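Local structure of intramolecular trans-sialidase (Macrobdella decora, 3SLI) at residues V153-T158 with G170-I175; K302-I307 with D494-N499; V407-N410 with F414-N417. The protein cleaves sialic acid from sialoglycoconjugates, probably by intramolecular transfer that releases it as 2,7-anhydro-Neu5Ac. All blocks are in the same frame, centred on the assembly; numbering follows the deposited sequence.

Contact 1: residues V153-T158 with G170-I175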
ATOM      1  N   VAL A 153     -14.162 -38.012   1.456  1.00 13.39           N
ATOM      2  CA  VAL A 153     -13.502 -37.065   0.569  1.00 12.48           C
ATOM      3  C   VAL A 153     -14.680 -36.161   0.242  1.00 11.91           C
ATOM      4  O   VAL A 153     -15.687 -36.616  -0.317  1.00 11.80           O
ATOM      5  CB  VAL A 153     -12.971 -37.719  -0.730  1.00 13.86           C
ATOM      6  CG1 VAL A 153     -12.333 -36.652  -1.622  1.00 11.48           C
ATOM      7  CG2 VAL A 153     -11.951 -38.800  -0.397  1.00 13.80           C
ATOM      8  N   THR A 154     -14.568 -34.890   0.616  1.00 12.66           N
ATOM      9  CA  THR A 154     -15.658 -33.945   0.428  1.00 12.01           C
ATOM     10  C   THR A 154     -15.248 -32.619  -0.214  1.00 12.34           C
ATOM     11  O   THR A 154     -14.153 -32.100   0.009  1.00 12.08           O
ATOM     12  CB  THR A 154     -16.348 -33.649   1.802  1.00 12.19           C
ATOM     13  OG1 THR A 154     -16.791 -34.879   2.393  1.00 13.35           O
ATOM     14  CG2 THR A 154     -17.545 -32.720   1.642  1.00  9.35           C
ATOM     15  N   LEU A 155     -16.170 -32.086  -0.999  1.00 13.83           N
ATOM     16  CA  LEU A 155     -16.012 -30.814  -1.684  1.00 13.57           C
ATOM     17  C   LEU A 155     -16.975 -29.843  -0.982  1.00 12.35           C
ATOM     18  O   LEU A 155     -18.083 -30.233  -0.592  1.00 10.52           O
ATOM     19  CB  LEU A 155     -16.455 -30.992  -3.141  1.00 16.74           C
ATOM     20  CG  LEU A 155     -15.567 -30.696  -4.347  1.00 16.14           C
ATOM     21  CD1 LEU A 155     -14.153 -31.173  -4.124  1.00 13.41           C
ATOM     22  CD2 LEU A 155     -16.206 -31.325  -5.592  1.00 12.37           C
ATOM     23  N   GLY A 156     -16.535 -28.601  -0.783  1.00 14.76           N
ATOM     24  CA  GLY A 156     -17.385 -27.586  -0.170  1.00 12.77           C
ATOM     25  C   GLY A 156     -17.654 -27.643   1.321  1.00 12.62           C
ATOM     26  O   GLY A 156     -18.607 -27.027   1.805  1.00 14.62           O
ATOM     27  N   GLY A 157     -16.817 -28.350   2.063  1.00 12.02           N
ATOM     28  CA  GLY A 157     -17.011 -28.443   3.497  1.00 11.89           C
ATOM     29  C   GLY A 157     -16.098 -29.497   4.084  1.00 12.48           C
ATOM     30  O   GLY A 157     -15.419 -30.216   3.339  1.00 12.48           O
ATOM     31  N   THR A 158     -16.028 -29.543   5.410  1.00 12.69           N
ATOM     32  CA  THR A 158     -15.212 -30.521   6.126  1.00 13.02           C
ATOM     33  C   THR A 158     -16.145 -31.245   7.085  1.00 14.96           C
ATOM     34  O   THR A 158     -16.823 -30.605   7.889  1.00 10.97           O
ATOM     35  CB  THR A 158     -14.086 -29.843   6.924  1.00 12.47           C
ATOM     36  OG1 THR A 158     -13.118 -29.299   6.013  1.00 11.48           O
ATOM     37  CG2 THR A 158     -13.399 -30.845   7.856  1.00  9.60           C
ATOM     38  N   GLY A 170     -21.385 -22.180  -3.691  1.00 15.44           N
ATOM     39  CA  GLY A 170     -20.939 -21.705  -4.991  1.00 16.62           C
ATOM     40  C   GLY A 170     -20.709 -22.824  -5.992  1.00 15.89           C
ATOM     41  O   GLY A 170     -21.451 -23.810  -6.003  1.00 15.13           O
ATOM     42  N   THR A 171     -19.665 -22.685  -6.805  1.00 14.87           N
ATOM     43  CA  THR A 171     -19.329 -23.672  -7.829  1.00 14.66           C
ATOM     44  C   THR A 171     -17.854 -24.078  -7.856  1.00 14.20           C
ATOM     45  O   THR A 171     -16.960 -23.231  -7.776  1.00 13.37           O
ATOM     46  CB  THR A 171     -19.677 -23.139  -9.250  1.00 15.46           C
ATOM     47  OG1 THR A 171     -21.080 -22.860  -9.336  1.00 16.26           O
ATOM     48  CG2 THR A 171     -19.295 -24.161 -10.336  1.00 13.82           C
ATOM     49  N   ILE A 172     -17.603 -25.382  -7.926  1.00 13.79           N
ATOM     50  CA  ILE A 172     -16.239 -25.877  -8.055  1.00 13.51           C
ATOM     51  C   ILE A 172     -16.148 -26.085  -9.575  1.00 14.93           C
ATOM     52  O   ILE A 172     -16.753 -27.011 -10.123  1.00 13.52           O
ATOM     53  CB  ILE A 172     -16.006 -27.225  -7.323  1.00 12.04           C
ATOM     54  CG1 ILE A 172     -16.225 -27.073  -5.812  1.00 12.37           C
ATOM     55  CG2 ILE A 172     -14.584 -27.725  -7.591  1.00 11.67           C
ATOM     56  CD1 ILE A 172     -15.274 -26.108  -5.138  1.00 13.43           C
ATOM     57  N   GLY A 173     -15.482 -25.157 -10.256  1.00 13.65           N
ATOM     58  CA  GLY A 173     -15.347 -25.244 -11.699  1.00 14.13           C
ATOM     59  C   GLY A 173     -14.605 -26.489 -12.142  1.00 15.84           C
ATOM     60  O   GLY A 173     -15.010 -27.164 -13.094  1.00 16.14           O
ATOM     61  N   ASP A 174     -13.538 -26.821 -11.425  1.00 15.80           N
ATOM     62  CA  ASP A 174     -12.741 -27.982 -11.762  1.00 17.10           C
ATOM     63  C   ASP A 174     -11.840 -28.345 -10.597  1.00 16.43           C
ATOM     64  O   ASP A 174     -11.459 -27.481  -9.806  1.00 16.61           O
ATOM     65  CB  ASP A 174     -11.876 -27.663 -12.993  1.00 22.23           C
ATOM     66  CG  ASP A 174     -11.333 -28.909 -13.674  1.00 29.85           C
ATOM     67  OD1 ASP A 174     -12.062 -29.500 -14.506  1.00 33.16           O
ATOM     68  OD2 ASP A 174     -10.180 -29.295 -13.381  1.00 31.96           O
ATOM     69  N   ILE A 175     -11.560 -29.635 -10.456  1.00 15.31           N
ATOM     70  CA  ILE A 175     -10.650 -30.121  -9.435  1.00 14.39           C
ATOM     71  C   ILE A 175      -9.887 -31.318  -9.990  1.00 13.93           C
ATOM     72  O   ILE A 175     -10.462 -32.170 -10.667  1.00 13.75           O
ATOM     73  CB  ILE A 175     -11.346 -30.524  -8.101  1.00 14.49           C
ATOM     74  CG1 ILE A 175     -10.274 -30.961  -7.093  1.00 13.19           C
ATOM     75  CG2 ILE A 175     -12.379 -31.634  -8.318  1.00 14.78           C
ATOM     76  CD1 ILE A 175     -10.807 -31.371  -5.748  1.00 15.70           C
TER
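The backbones of L155 and I172 come closest here, 8.1 Å from CA to CA, a spacing too wide for strand pairing, and no hydrogen bond joins 153-158 to 170-175. They belong to two different sheets, and the contact is made by side chains alone. L155 reaches across and divides its contacts: its branch carbon CG lies 4.0 Å from I172 CG1, while its methyl CD1 comes to 3.7 Å from I175 CD1. I175, with CG1 anti to the backbone N (chi1 -178°) and CD1 continuing the zigzag, is an extended arm that carries its terminal methyl out to L155, the two side chains running past one another in opposite senses. I172 meets L155 with its ethyl arm rather than its CG2 methyl. Two isoleucines three positions apart can both face L155 because G173 and D174 form a classic beta bulge opposite S42, which resets the strand's alternation. All three residues are buried, as expected of the interior of a concanavalin-like beta sandwich. F55 of strand 51-58 touches both L155 and I175, I14 of strand 5-14 touches L155 and I172, and L41 of strand 37-45 lies against both isoleucines.

Contact 2: residues K302-I307 with D494-N499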
ATOM      1  N   LYS A 302      -0.127  22.407 -15.332  1.00 14.83           N
ATOM      2  CA  LYS A 302      -0.607  22.396 -16.717  1.00 17.35           C
ATOM      3  C   LYS A 302      -0.131  23.550 -17.584  1.00 21.08           C
ATOM      4  O   LYS A 302      -0.110  23.437 -18.806  1.00 18.97           O
ATOM      5  CB  LYS A 302      -2.127  22.285 -16.773  1.00 17.49           C
ATOM      6  CG  LYS A 302      -2.643  20.954 -16.251  1.00 20.83           C
ATOM      7  CD  LYS A 302      -4.040  20.662 -16.753  1.00 26.64           C
ATOM      8  CE  LYS A 302      -4.530  19.332 -16.223  1.00 30.39           C
ATOM      9  NZ  LYS A 302      -4.601  19.386 -14.735  1.00 36.47           N
ATOM     10  N   LEU A 303       0.254  24.655 -16.953  1.00 21.43           N
ATOM     11  CA  LEU A 303       0.741  25.812 -17.687  1.00 21.51           C
ATOM     12  C   LEU A 303       2.147  25.567 -18.253  1.00 23.25           C
ATOM     13  O   LEU A 303       2.427  25.920 -19.396  1.00 24.05           O
ATOM     14  CB  LEU A 303       0.706  27.056 -16.788  1.00 23.07           C
ATOM     15  CG  LEU A 303      -0.632  27.823 -16.652  1.00 28.20           C
ATOM     16  CD1 LEU A 303      -1.839  26.937 -16.932  1.00 27.87           C
ATOM     17  CD2 LEU A 303      -0.746  28.471 -15.272  1.00 24.95           C
ATOM     18  N   THR A 304       3.006  24.909 -17.479  1.00 22.16           N
ATOM     19  CA  THR A 304       4.378  24.637 -17.908  1.00 22.50           C
ATOM     20  C   THR A 304       4.621  23.177 -18.296  1.00 22.98           C
ATOM     21  O   THR A 304       5.677  22.837 -18.830  1.00 24.25           O
ATOM     22  CB  THR A 304       5.373  24.994 -16.795  1.00 24.73           C
ATOM     23  OG1 THR A 304       5.062  24.238 -15.616  1.00 24.74           O
ATOM     24  CG2 THR A 304       5.300  26.475 -16.463  1.00 19.95           C
ATOM     25  N   LYS A 305       3.636  22.327 -18.017  1.00 23.15           N
ATOM     26  CA  LYS A 305       3.682  20.886 -18.284  1.00 21.16           C
ATOM     27  C   LYS A 305       4.671  20.162 -17.373  1.00 20.45           C
ATOM     28  O   LYS A 305       4.852  18.942 -17.490  1.00 22.81           O
ATOM     29  CB  LYS A 305       3.982  20.586 -19.760  1.00 25.09           C
ATOM     30  CG  LYS A 305       2.990  21.201 -20.754  1.00 27.25           C
ATOM     31  CD  LYS A 305       1.553  20.780 -20.479  1.00 30.13           C
ATOM     32  CE  LYS A 305       0.567  21.578 -21.338  1.00 29.79           C
ATOM     33  NZ  LYS A 305      -0.832  21.519 -20.800  1.00 25.60           N
ATOM     34  N   ARG A 306       5.264  20.904 -16.439  1.00 13.60           N
ATOM     35  CA  ARG A 306       6.221  20.357 -15.475  1.00 13.04           C
ATOM     36  C   ARG A 306       5.507  19.474 -14.448  1.00 12.27           C
ATOM     37  O   ARG A 306       4.362  19.758 -14.071  1.00 11.16           O
ATOM     38  CB  ARG A 306       6.928  21.515 -14.752  1.00 14.30           C
ATOM     39  CG  ARG A 306       7.852  21.114 -13.609  1.00 13.01           C
ATOM     40  CD  ARG A 306       8.766  22.269 -13.209  1.00 14.66           C
ATOM     41  NE  ARG A 306       9.687  22.633 -14.287  1.00 13.21           N
ATOM     42  CZ  ARG A 306      10.636  23.562 -14.197  1.00 14.97           C
ATOM     43  NH1 ARG A 306      10.804  24.249 -13.075  1.00 10.93           N
ATOM     44  NH2 ARG A 306      11.458  23.775 -15.220  1.00 14.38           N
ATOM     45  N   ILE A 307       6.158  18.395 -14.013  1.00 13.26           N
ATOM     46  CA  ILE A 307       5.558  17.516 -13.006  1.00 12.50           C
ATOM     47  C   ILE A 307       6.434  17.537 -11.764  1.00 11.91           C
ATOM     48  O   ILE A 307       7.644  17.766 -11.858  1.00 11.31           O
ATOM     49  CB  ILE A 307       5.344  16.050 -13.492  1.00 11.08           C
ATOM     50  CG1 ILE A 307       6.681  15.331 -13.672  1.00 14.36           C
ATOM     51  CG2 ILE A 307       4.525  16.032 -14.781  1.00 10.63           C
ATOM     52  CD1 ILE A 307       6.533  13.840 -13.967  1.00 14.13           C
ATOM     53  N   ASP A 494       2.746  30.224  -6.011  1.00 13.95           N
ATOM     54  CA  ASP A 494       2.202  31.105  -7.033  1.00 16.29           C
ATOM     55  C   ASP A 494       3.215  31.349  -8.156  1.00 17.08           C
ATOM     56  O   ASP A 494       2.929  32.081  -9.106  1.00 16.22           O
ATOM     57  CB  ASP A 494       1.769  32.438  -6.420  1.00 16.59           C
ATOM     58  CG  ASP A 494       0.480  32.326  -5.629  1.00 17.34           C
ATOM     59  OD1 ASP A 494      -0.460  31.653  -6.107  1.00 16.05           O
ATOM     60  OD2 ASP A 494       0.405  32.931  -4.540  1.00 19.32           O
ATOM     61  N   ASP A 495       4.400  30.761  -8.022  1.00 15.29           N
ATOM     62  CA  ASP A 495       5.441  30.911  -9.031  1.00 16.72           C
ATOM     63  C   ASP A 495       5.876  29.571  -9.624  1.00 18.97           C
ATOM     64  O   ASP A 495       7.069  29.282  -9.753  1.00 16.70           O
ATOM     65  CB  ASP A 495       6.642  31.704  -8.490  1.00 15.82           C
ATOM     66  CG  ASP A 495       7.273  31.079  -7.254  1.00 17.76           C
ATOM     67  OD1 ASP A 495       6.850  29.990  -6.816  1.00 17.39           O
ATOM     68  OD2 ASP A 495       8.216  31.690  -6.718  1.00 16.61           O
ATOM     69  N   HIS A 496       4.884  28.737  -9.921  1.00 19.05           N
ATOM     70  CA  HIS A 496       5.097  27.434 -10.550  1.00 19.90           C
ATOM     71  C   HIS A 496       6.073  26.482  -9.866  1.00 19.46           C
ATOM     72  O   HIS A 496       6.840  25.780 -10.529  1.00 20.39           O
ATOM     73  CB  HIS A 496       5.461  27.635 -12.028  1.00 18.20           C
ATOM     74  CG  HIS A 496       4.521  28.554 -12.743  1.00 16.70           C
ATOM     75  ND1 HIS A 496       4.847  29.858 -13.042  1.00 21.31           N
ATOM     76  CD2 HIS A 496       3.233  28.391 -13.122  1.00 16.99           C
ATOM     77  CE1 HIS A 496       3.796  30.463 -13.567  1.00 18.68           C
ATOM     78  NE2 HIS A 496       2.803  29.597 -13.626  1.00 22.24           N
ATOM     79  N   GLY A 497       6.021  26.444  -8.540  1.00 16.78           N
ATOM     80  CA  GLY A 497       6.876  25.539  -7.797  1.00 18.63           C
ATOM     81  C   GLY A 497       8.224  26.034  -7.325  1.00 18.76           C
ATOM     82  O   GLY A 497       8.933  25.300  -6.631  1.00 19.26           O
ATOM     83  N   ASP A 498       8.599  27.256  -7.691  1.00 19.45           N
ATOM     84  CA  ASP A 498       9.884  27.785  -7.259  1.00 21.21           C
ATOM     85  C   ASP A 498       9.898  28.099  -5.766  1.00 21.55           C
ATOM     86  O   ASP A 498      10.912  27.879  -5.100  1.00 21.82           O
ATOM     87  CB  ASP A 498      10.275  29.023  -8.076  1.00 25.29           C
ATOM     88  CG  ASP A 498      10.576  28.697  -9.544  1.00 32.39           C
ATOM     89  OD1 ASP A 498      10.907  27.527  -9.865  1.00 34.17           O
ATOM     90  OD2 ASP A 498      10.483  29.624 -10.381  1.00 32.19           O
ATOM     91  N   ASN A 499       8.769  28.567  -5.232  1.00 18.37           N
ATOM     92  CA  ASN A 499       8.669  28.908  -3.811  1.00 19.58           C
ATOM     93  C   ASN A 499       7.340  28.474  -3.219  1.00 18.51           C
ATOM     94  O   ASN A 499       6.298  28.580  -3.868  1.00 18.91           O
ATOM     95  CB  ASN A 499       8.870  30.409  -3.593  1.00 18.94           C
ATOM     96  CG  ASN A 499      10.288  30.840  -3.872  1.00 21.32           C
ATOM     97  OD1 ASN A 499      11.183  30.612  -3.058  1.00 22.35           O
ATOM     98  ND2 ASN A 499      10.514  31.431  -5.041  1.00 19.69           N
TER
HETATM   99  O   HOH W   1       6.578  24.893 -13.630  1.00 23.19           O
HETATM  100  O   HOH W   2       9.383  25.022 -10.472  1.00 18.28           O
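L303 and H496 make the drier, more closely packed part of this contact, by van der Waals approach alone, their side chains crossing at about a right angle. The methyl CD2 of L303 approaches the imidazole at its edge, near the ring plane, 4.1 Å from H496 NE2. T304 adds CG2 obliquely, at 4.3 Å from H496 CG. With its CG beside the backbone N (chi1 -50°), H496 turns the imidazole toward 302-307. Segment 494-499 is the Asp-box turn of a BNR repeat, between strands 488-493 and 501-504: S493 OG bonds to G497 N, D495 to D498 form a type I' beta turn, and D495 grips the side-chain amide of N499 through the syn lone pair of OD2, 2.9 Å from N499 ND2. Segment 302-307 links strands 292-300 and 307-314, elsewhere in the propeller. The other side is looser and wet, without a direct hydrogen bond; one water lies 2.6 Å from T304 OG1 and donates to H496 O, while a second accepts from R306 NH1 at the guanidinium edge and donates to H496 O and to D498 OD1. R306 NH1 stays 4.6 Å from D498 OD1, beyond a salt bridge, while R306 NH2 pairs with D434.

Contact 3: residues V407-N410 with F414-N417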
ATOM      1  N   VAL A 407      30.754  -2.398   0.637  1.00 28.89           N
ATOM      2  CA  VAL A 407      30.328  -1.499  -0.431  1.00 28.14           C
ATOM      3  C   VAL A 407      30.354  -0.046   0.050  1.00 28.13           C
ATOM      4  O   VAL A 407      29.767   0.285   1.084  1.00 26.73           O
ATOM      5  CB  VAL A 407      28.898  -1.836  -0.912  1.00 28.00           C
ATOM      6  CG1 VAL A 407      28.450  -0.847  -1.982  1.00 25.03           C
ATOM      7  CG2 VAL A 407      28.844  -3.262  -1.447  1.00 26.43           C
ATOM      8  N   ASP A 408      31.040   0.815  -0.696  1.00 27.36           N
ATOM      9  CA  ASP A 408      31.132   2.231  -0.349  1.00 27.41           C
ATOM     10  C   ASP A 408      30.053   3.049  -1.035  1.00 27.57           C
ATOM     11  O   ASP A 408      29.814   2.900  -2.235  1.00 27.87           O
ATOM     12  CB  ASP A 408      32.498   2.805  -0.737  1.00 29.85           C
ATOM     13  CG  ASP A 408      33.609   2.329   0.165  1.00 30.24           C
ATOM     14  OD1 ASP A 408      33.751   2.873   1.283  1.00 35.04           O
ATOM     15  OD2 ASP A 408      34.344   1.413  -0.246  1.00 36.33           O
ATOM     16  N   VAL A 409      29.390   3.903  -0.262  1.00 27.27           N
ATOM     17  CA  VAL A 409      28.355   4.785  -0.792  1.00 24.90           C
ATOM     18  C   VAL A 409      28.703   6.187  -0.321  1.00 25.30           C
ATOM     19  O   VAL A 409      29.399   6.362   0.689  1.00 26.20           O
ATOM     20  CB  VAL A 409      26.924   4.413  -0.292  1.00 22.35           C
ATOM     21  CG1 VAL A 409      26.512   3.053  -0.836  1.00 21.67           C
ATOM     22  CG2 VAL A 409      26.859   4.436   1.230  1.00 16.06           C
ATOM     23  N   ASN A 410      28.260   7.186  -1.070  1.00 25.55           N
ATOM     24  CA  ASN A 410      28.535   8.563  -0.702  1.00 25.41           C
ATOM     25  C   ASN A 410      27.887   8.903   0.635  1.00 25.56           C
ATOM     26  O   ASN A 410      26.728   8.561   0.884  1.00 25.14           O
ATOM     27  CB  ASN A 410      28.052   9.520  -1.789  1.00 24.19           C
ATOM     28  CG  ASN A 410      28.891   9.444  -3.051  1.00 24.85           C
ATOM     29  OD1 ASN A 410      28.381   9.622  -4.156  1.00 27.24           O
ATOM     30  ND2 ASN A 410      30.188   9.218  -2.894  1.00 21.67           N
ATOM     31  N   PHE A 414      21.877  12.708   5.936  1.00 19.31           N
ATOM     32  CA  PHE A 414      20.772  12.010   6.589  1.00 18.62           C
ATOM     33  C   PHE A 414      21.123  10.583   7.015  1.00 19.28           C
ATOM     34  O   PHE A 414      20.269   9.858   7.532  1.00 22.53           O
ATOM     35  CB  PHE A 414      19.542  12.007   5.681  1.00 16.43           C
ATOM     36  CG  PHE A 414      19.050  13.384   5.333  1.00 17.75           C
ATOM     37  CD1 PHE A 414      18.411  14.171   6.286  1.00 16.07           C
ATOM     38  CD2 PHE A 414      19.235  13.904   4.054  1.00 17.91           C
ATOM     39  CE1 PHE A 414      17.962  15.455   5.974  1.00 15.42           C
ATOM     40  CE2 PHE A 414      18.786  15.193   3.732  1.00 19.49           C
ATOM     41  CZ  PHE A 414      18.149  15.966   4.697  1.00 16.32           C
ATOM     42  N   TYR A 415      22.384  10.196   6.831  1.00 19.19           N
ATOM     43  CA  TYR A 415      22.858   8.852   7.177  1.00 19.37           C
ATOM     44  C   TYR A 415      23.365   8.792   8.617  1.00 20.87           C
ATOM     45  O   TYR A 415      24.002   9.736   9.094  1.00 20.15           O
ATOM     46  CB  TYR A 415      23.976   8.422   6.217  1.00 20.74           C
ATOM     47  CG  TYR A 415      23.548   8.243   4.771  1.00 18.70           C
ATOM     48  CD1 TYR A 415      22.212   8.406   4.381  1.00 18.55           C
ATOM     49  CD2 TYR A 415      24.478   7.887   3.795  1.00 19.77           C
ATOM     50  CE1 TYR A 415      21.819   8.220   3.049  1.00 19.09           C
ATOM     51  CE2 TYR A 415      24.096   7.697   2.462  1.00 17.47           C
ATOM     52  CZ  TYR A 415      22.769   7.862   2.096  1.00 18.22           C
ATOM     53  OH  TYR A 415      22.397   7.661   0.788  1.00 15.91           O
ATOM     54  N   LYS A 416      23.157   7.661   9.286  1.00 20.29           N
ATOM     55  CA  LYS A 416      23.576   7.540  10.680  1.00 23.65           C
ATOM     56  C   LYS A 416      25.078   7.619  10.933  1.00 25.45           C
ATOM     57  O   LYS A 416      25.498   8.052  12.008  1.00 27.03           O
ATOM     58  CB  LYS A 416      22.985   6.295  11.351  1.00 24.93           C
ATOM     59  CG  LYS A 416      23.676   4.993  11.033  1.00 28.77           C
ATOM     60  CD  LYS A 416      23.230   3.884  11.981  1.00 30.98           C
ATOM     61  CE  LYS A 416      23.709   2.531  11.475  1.00 32.72           C
ATOM     62  NZ  LYS A 416      23.211   1.372  12.266  1.00 32.01           N
ATOM     63  N   ASN A 417      25.892   7.217   9.960  1.00 25.43           N
ATOM     64  CA  ASN A 417      27.343   7.266  10.155  1.00 27.34           C
ATOM     65  C   ASN A 417      28.009   8.467   9.502  1.00 26.70           C
ATOM     66  O   ASN A 417      29.223   8.469   9.299  1.00 29.22           O
ATOM     67  CB  ASN A 417      28.022   5.969   9.686  1.00 25.20           C
ATOM     68  CG  ASN A 417      27.682   4.773  10.563  1.00 27.37           C
ATOM     69  OD1 ASN A 417      27.695   3.635  10.095  1.00 30.70           O
ATOM     70  ND2 ASN A 417      27.374   5.019  11.834  1.00 25.86           N
TER
HETATM   71  O   HOH W   3      24.424   8.437  -0.682  1.00 25.48           O
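Strand 407-410 and the irregular segment 414-417 stay well apart in their backbones, the nearest CA atoms being those of N410 and Y415 at 9.7 Å, so the Y415 side chain has to span the gap. Its ring, with CG beside the backbone N (chi1 -65°), extends to the end of the strand, where N410 O lies 3.2 Å from Y415 CE2 and 3.7 Å from Y415 CD2. The carbonyl oxygen meets the ring obliquely. V409 adds a light apolar touch from its methyl CG2, 4.4 Å from Y415 CE2. One water completes the link: it donates to N410 O at 2.8 Å and lies 2.6 Å from Y415 OH. The phenol oxygen is also held by the backbone N of D267, so the far end of the ring is tethered as well. N410 thus takes part through its main chain, and its side-chain amide leads away. The contact closes a short loop in the antiparallel sheet inserted between strands 307-314 and 427-433 of the propeller. Strand 407-410 pairs antiparallel with strand 384-396 through V407 with Q390 and V409 with C388, while F414 bonds through its backbone to A316, before the chain enters strand 420-422.

From the N terminus the chain first builds the sandwich of the sialidase N-terminal domain, where contact 1 closes a loop of 11 residues and joins its two facing sheets. That loop is complete before the others open. Contact 2 begins at 302-307 and closes only at 494-499, bringing together loops of two strand pairs that probably belong to neighbouring propeller blades. Contact 3 falls wholly within this excursion, in the beta insertion between strands 307-314 and 427-433, tying the end of strand 407-410 to the chain returning toward the propeller. Contacts 2 and 3 have centres about 33 Å apart; contact 1 lies across the chain's centre from both, about 58 and 55 Å away between centres.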